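Local coordinates for protein transcriptional regulator, PadR family (Bacillus cereus, PDB 4ESB) that probably binds DNA as a dimer through a winged helix-turn-helix domain and so regulates transcription, at residues Gly8-Cys13 with Gly43-Leu48; Cys13-Ile18 with Lys56-Thr61. One frame throughout, in Å; residues are numbered along the deposited sequence.

Contact 1: residues Gly8-Cys13 with Gly43-Leu48; sequences GVLEGC and GSIYPL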
loop_
_atom_site.group_PDB
_atom_site.type_symbol
_atom_site.label_atom_id
_atom_site.label_comp_id
_atom_site.label_asym_id
_atom_site.label_seq_id
_atom_site.Cartn_x
_atom_site.Cartn_y
_atom_site.Cartn_z
ATOM N N GLY A 8 -3.718 -1.407 -4.705
ATOM C CA GLY A 8 -2.314 -1.759 -4.630
ATOM C C GLY A 8 -2.122 -3.169 -4.101
ATOM O O GLY A 8 -1.313 -3.939 -4.621
ATOM N N VAL A 9 -2.893 -3.509 -3.073
ATOM C CA VAL A 9 -2.729 -4.771 -2.360
ATOM C C VAL A 9 -3.758 -5.828 -2.762
ATOM O O VAL A 9 -3.785 -6.918 -2.193
ATOM C CB VAL A 9 -2.860 -4.552 -0.842
ATOM C CG1 VAL A 9 -1.843 -3.528 -0.362
ATOM C CG2 VAL A 9 -4.276 -4.110 -0.494
ATOM N N LEU A 10 -4.599 -5.510 -3.739
ATOM C CA LEU A 10 -5.708 -6.387 -4.104
ATOM C C LEU A 10 -5.227 -7.647 -4.821
ATOM O O LEU A 10 -5.743 -8.740 -4.582
ATOM C CB LEU A 10 -6.715 -5.630 -4.972
ATOM C CG LEU A 10 -7.948 -6.395 -5.456
ATOM C CD1 LEU A 10 -8.809 -6.867 -4.292
ATOM C CD2 LEU A 10 -8.754 -5.515 -6.393
ATOM N N GLU A 11 -4.243 -7.493 -5.700
ATOM C CA GLU A 11 -3.671 -8.631 -6.411
ATOM C C GLU A 11 -3.085 -9.636 -5.424
ATOM O O GLU A 11 -3.249 -10.845 -5.583
ATOM C CB GLU A 11 -2.594 -8.158 -7.391
ATOM C CG GLU A 11 -1.914 -9.278 -8.164
ATOM C CD GLU A 11 -1.258 -8.792 -9.444
ATOM O OE1 GLU A 11 -1.393 -7.594 -9.764
ATOM O OE2 GLU A 11 -0.611 -9.610 -10.132
ATOM N N GLY A 12 -2.412 -9.127 -4.398
ATOM C CA GLY A 12 -1.796 -9.972 -3.390
ATOM C C GLY A 12 -2.806 -10.707 -2.531
ATOM O O GLY A 12 -2.602 -11.865 -2.169
ATOM N N CYS A 13 -3.904 -10.036 -2.203
ATOM C CA CYS A 13 -4.939 -10.638 -1.369
ATOM C C CYS A 13 -5.726 -11.673 -2.164
ATOM O O CYS A 13 -6.207 -12.661 -1.615
ATOM C CB CYS A 13 -5.875 -9.564 -0.818
ATOM S SG CYS A 13 -5.091 -8.490 0.411
ATOM N N GLY A 43 -17.305 -7.678 -11.964
ATOM C CA GLY A 43 -17.099 -6.799 -13.098
ATOM C C GLY A 43 -15.860 -5.935 -12.958
ATOM O O GLY A 43 -15.153 -5.691 -13.936
ATOM N N SER A 44 -15.593 -5.476 -11.740
ATOM C CA SER A 44 -14.491 -4.548 -11.507
ATOM C C SER A 44 -13.131 -5.243 -11.420
ATOM O O SER A 44 -12.113 -4.654 -11.782
ATOM C CB SER A 44 -14.748 -3.724 -10.241
ATOM O OG SER A 44 -14.444 -4.453 -9.069
ATOM N N ILE A 45 -13.107 -6.489 -10.947
ATOM C CA ILE A 45 -11.849 -7.231 -10.831
ATOM C C ILE A 45 -11.596 -8.157 -12.017
ATOM O O ILE A 45 -10.530 -8.759 -12.119
ATOM C CB ILE A 45 -11.784 -8.087 -9.539
ATOM C CG1 ILE A 45 -12.718 -9.299 -9.640
ATOM C CG2 ILE A 45 -12.100 -7.238 -8.313
ATOM C CD1 ILE A 45 -12.635 -10.236 -8.448
ATOM N N TYR A 46 -12.572 -8.274 -12.912
ATOM C CA TYR A 46 -12.459 -9.212 -14.028
ATOM C C TYR A 46 -11.193 -8.985 -14.850
ATOM O O TYR A 46 -10.449 -9.928 -15.119
ATOM C CB TYR A 46 -13.692 -9.139 -14.935
ATOM C CG TYR A 46 -13.681 -10.158 -16.044
ATOM C CD1 TYR A 46 -13.601 -11.514 -15.760
ATOM C CD2 TYR A 46 -13.759 -9.767 -17.374
ATOM C CE1 TYR A 46 -13.592 -12.453 -16.769
ATOM C CE2 TYR A 46 -13.751 -10.699 -18.391
ATOM C CZ TYR A 46 -13.664 -12.041 -18.083
ATOM O OH TYR A 46 -13.661 -12.978 -19.087
ATOM N N PRO A 47 -10.940 -7.729 -15.255
ATOM C CA PRO A 47 -9.756 -7.455 -16.077
ATOM C C PRO A 47 -8.461 -7.802 -15.342
ATOM O O PRO A 47 -7.462 -8.155 -15.971
ATOM C CB PRO A 47 -9.843 -5.945 -16.332
ATOM C CG PRO A 47 -11.254 -5.571 -16.028
ATOM C CD PRO A 47 -11.687 -6.499 -14.946
ATOM N N LEU A 48 -8.483 -7.693 -14.018
ATOM C CA LEU A 48 -7.334 -8.061 -13.204
ATOM C C LEU A 48 -7.154 -9.577 -13.198
ATOM O O LEU A 48 -6.030 -10.069 -13.220
ATOM C CB LEU A 48 -7.498 -7.532 -11.777
ATOM C CG LEU A 48 -6.459 -7.982 -10.746
ATOM C CD1 LEU A 48 -5.055 -7.612 -11.199
ATOM C CD2 LEU A 48 -6.762 -7.372 -9.385
#

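Contact 2: residues Cys13-Ile18 with Lys56-Thr61; sequences CILYII and KLIEGT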
loop_
_atom_site.group_PDB
_atom_site.type_symbol
_atom_site.label_atom_id
_atom_site.label_comp_id
_atom_site.label_asym_id
_atom_site.label_seq_id
_atom_site.Cartn_x
_atom_site.Cartn_y
_atom_site.Cartn_z
ATOM N N CYS A 13 -3.904 -10.036 -2.203
ATOM C CA CYS A 13 -4.939 -10.638 -1.369
ATOM C C CYS A 13 -5.726 -11.673 -2.164
ATOM O O CYS A 13 -6.207 -12.661 -1.615
ATOM C CB CYS A 13 -5.875 -9.564 -0.818
ATOM S SG CYS A 13 -5.091 -8.490 0.411
ATOM N N ILE A 14 -5.856 -11.432 -3.462
ATOM C CA ILE A 14 -6.463 -12.400 -4.364
ATOM C C ILE A 14 -5.604 -13.662 -4.455
ATOM O O ILE A 14 -6.125 -14.777 -4.430
ATOM C CB ILE A 14 -6.676 -11.802 -5.769
ATOM C CG1 ILE A 14 -7.927 -10.925 -5.767
ATOM C CG2 ILE A 14 -6.805 -12.906 -6.816
ATOM C CD1 ILE A 14 -8.212 -10.239 -7.085
ATOM N N LEU A 15 -4.288 -13.490 -4.555
ATOM C CA LEU A 15 -3.386 -14.635 -4.586
ATOM C C LEU A 15 -3.458 -15.403 -3.273
ATOM O O LEU A 15 -3.468 -16.635 -3.273
ATOM C CB LEU A 15 -1.942 -14.202 -4.849
ATOM C CG LEU A 15 -1.603 -13.699 -6.254
ATOM C CD1 LEU A 15 -0.174 -13.183 -6.293
ATOM C CD2 LEU A 15 -1.801 -14.794 -7.290
ATOM N N TYR A 16 -3.512 -14.681 -2.157
ATOM C CA TYR A 16 -3.598 -15.334 -0.856
ATOM C C TYR A 16 -4.832 -16.218 -0.785
ATOM O O TYR A 16 -4.752 -17.388 -0.419
ATOM C CB TYR A 16 -3.652 -14.318 0.283
ATOM C CG TYR A 16 -3.800 -14.991 1.625
ATOM C CD1 TYR A 16 -2.719 -15.621 2.228
ATOM C CD2 TYR A 16 -5.025 -15.022 2.279
ATOM C CE1 TYR A 16 -2.850 -16.252 3.449
ATOM C CE2 TYR A 16 -5.165 -15.650 3.502
ATOM C CZ TYR A 16 -4.074 -16.263 4.081
ATOM O OH TYR A 16 -4.210 -16.890 5.297
ATOM N N ILE A 17 -5.975 -15.641 -1.137
ATOM C CA ILE A 17 -7.248 -16.342 -1.051
ATOM C C ILE A 17 -7.257 -17.573 -1.949
ATOM O O ILE A 17 -7.632 -18.661 -1.512
ATOM C CB ILE A 17 -8.417 -15.409 -1.421
ATOM C CG1 ILE A 17 -8.705 -14.456 -0.259
ATOM C CG2 ILE A 17 -9.665 -16.214 -1.756
ATOM C CD1 ILE A 17 -9.454 -13.204 -0.657
ATOM N N ILE A 18 -6.838 -17.402 -3.198
ATOM C CA ILE A 18 -6.799 -18.510 -4.146
ATOM C C ILE A 18 -5.801 -19.581 -3.713
ATOM O O ILE A 18 -6.012 -20.768 -3.966
ATOM C CB ILE A 18 -6.448 -18.028 -5.568
ATOM C CG1 ILE A 18 -7.546 -17.097 -6.096
ATOM C CG2 ILE A 18 -6.274 -19.218 -6.502
ATOM C CD1 ILE A 18 -7.376 -16.688 -7.546
ATOM N N LYS A 56 0.326 -15.841 -15.764
ATOM C CA LYS A 56 0.526 -17.191 -15.252
ATOM C C LYS A 56 0.671 -17.233 -13.731
ATOM O O LYS A 56 1.372 -18.093 -13.194
ATOM C CB LYS A 56 1.755 -17.818 -15.915
ATOM C CG LYS A 56 1.714 -17.772 -17.441
ATOM C CD LYS A 56 1.295 -19.109 -18.030
ATOM C CE LYS A 56 0.597 -18.938 -19.370
ATOM N NZ LYS A 56 -0.431 -19.994 -19.583
ATOM N N LEU A 57 0.003 -16.313 -13.041
ATOM C CA LEU A 57 -0.001 -16.308 -11.582
ATOM C C LEU A 57 -1.106 -17.215 -11.067
ATOM O O LEU A 57 -0.974 -17.844 -10.019
ATOM C CB LEU A 57 -0.220 -14.893 -11.050
ATOM C CG LEU A 57 0.812 -13.850 -11.472
ATOM C CD1 LEU A 57 0.472 -12.511 -10.847
ATOM C CD2 LEU A 57 2.217 -14.285 -11.086
ATOM N N ILE A 58 -2.204 -17.269 -11.811
ATOM C CA ILE A 58 -3.315 -18.149 -11.481
ATOM C C ILE A 58 -3.791 -18.830 -12.751
ATOM O O ILE A 58 -3.439 -18.424 -13.857
ATOM C CB ILE A 58 -4.481 -17.378 -10.832
ATOM C CG1 ILE A 58 -5.084 -16.384 -11.828
ATOM C CG2 ILE A 58 -4.000 -16.656 -9.578
ATOM C CD1 ILE A 58 -6.289 -15.636 -11.297
ATOM N N GLU A 59 -4.594 -19.872 -12.588
ATOM C CA GLU A 59 -5.059 -20.658 -13.721
ATOM C C GLU A 59 -6.439 -21.223 -13.431
ATOM O O GLU A 59 -6.670 -21.807 -12.374
ATOM C CB GLU A 59 -4.079 -21.796 -14.004
ATOM C CG GLU A 59 -4.482 -22.689 -15.159
ATOM C CD GLU A 59 -3.649 -23.961 -15.231
ATOM O OE1 GLU A 59 -2.627 -24.041 -14.520
ATOM O OE2 GLU A 59 -4.020 -24.882 -15.988
ATOM N N GLY A 60 -7.356 -21.046 -14.375
ATOM C CA GLY A 60 -8.702 -21.563 -14.229
ATOM C C GLY A 60 -8.864 -22.900 -14.918
ATOM O O GLY A 60 -8.349 -23.105 -16.014
ATOM N N THR A 61 -9.570 -23.814 -14.265
ATOM C CA THR A 61 -9.880 -25.106 -14.860
ATOM C C THR A 61 -11.347 -25.436 -14.608
ATOM O O THR A 61 -11.878 -25.164 -13.532
ATOM C CB THR A 61 -9.000 -26.228 -14.273
ATOM O OG1 THR A 61 -9.559 -26.688 -13.039
ATOM C CG2 THR A 61 -7.575 -25.736 -14.040
#

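Contact 1: residues Gly8-Cys13 with Gly43-Leu48
Leu10 and Leu48 meet methyl to methyl, CD2 of Leu10 lying 4.0 Å from CD2 of Leu48, with the two side chains slanting past each other. Both leucines carry CG opposite the backbone N (chi1 180° in Leu10, 173° in Leu48), which carries each chain out from its helix toward the other. The same CD2 of Leu10 also reaches Ile45, 4.2 Å from its CG2 branch, and thus lies against residues three apart on helix 42-54. In the winged helix-turn-helix fold of PadR regulators this helix is the expected recognition helix, and here its inner face packs on the first turn of helix 10-20. Leu32 of helix 25-34 and Phe37 of the following loop pack on Leu10, and Leu28 on Ile45. Glu11, which is only partly buried, sends an extended chain across the other branch of Leu48, its OE1 standing 3.9 Å from Leu48 CD1. This touch is van der Waals in kind; the carboxylate has a long, weak ion pair with Arg51, one helical turn beyond Leu48, and Gln83 of helix 78-101 also borders the Glu11 side chain.

Contact 2: residues Cys13-Ile18 with Lys56-Thr61
Leu57 and then Ile58 meet helix 10-20, the first through Leu15, the second through Leu15 and Ile18, where the chain passes from helix 42-54 into the first long strand of the wing. Lys56 makes the turn: its positive phi (66°) belongs to a Schellman motif that ends the preceding helix and redirects the backbone. Leu57 follows with CB pointing at the helix, and it is this CB, 4.1 Å from Leu15 CD2, that makes the touch. Its backbone pairs with Thr77, past the end of strand 70-76. Ile58 then supplies the main surface through two branches. Its CG2 is shared, 3.7 Å from CD2 of Leu15 and 3.9 Å from CD1 of Ile18, while its CD1 lies 4.0 Å from the same Ile18 methyl. A chi1 of 65° leaves this CG2 anti to the carbonyl carbon, where it meets both helix residues. The Ile18 and Ile58 side chains cross nearly at right angles. Tyr74 of the neighbouring strand packs on both isoleucines, and Met52 of helix 42-54 on Leu15. At Glu59 CB points away from the helix, and the backbone pairs with His75. Every touch across this buried contact is between aliphatic carbons, so the helix and the base of the wing are held here by shape and apolar burial, without directional polar bonds.

Overall arrangement
Helix 10-20 serves both contacts, its first turn meeting helix 42-54 in contact 1 and its later turns meeting the start of strand 58-64 in contact 2; Cys13 ends one helix segment and begins the other. Contact 2 is wholly buried and aliphatic; contact 1 is only partly buried and brings a carboxylate to its edge. The two are continuous: Leu48 CD2 lies 4.0 Å from Ile14 CD1, and Glu11 also packs on Leu57. Helix 10-20 thereby joins the presumed recognition helix to the wing. Val9 just before the helix, and Cys13, Tyr16 and Ile17 on it, pack on Val98, Leu101 and Leu102 of the second subunit, linking the DNA-binding fold to the dimer interface.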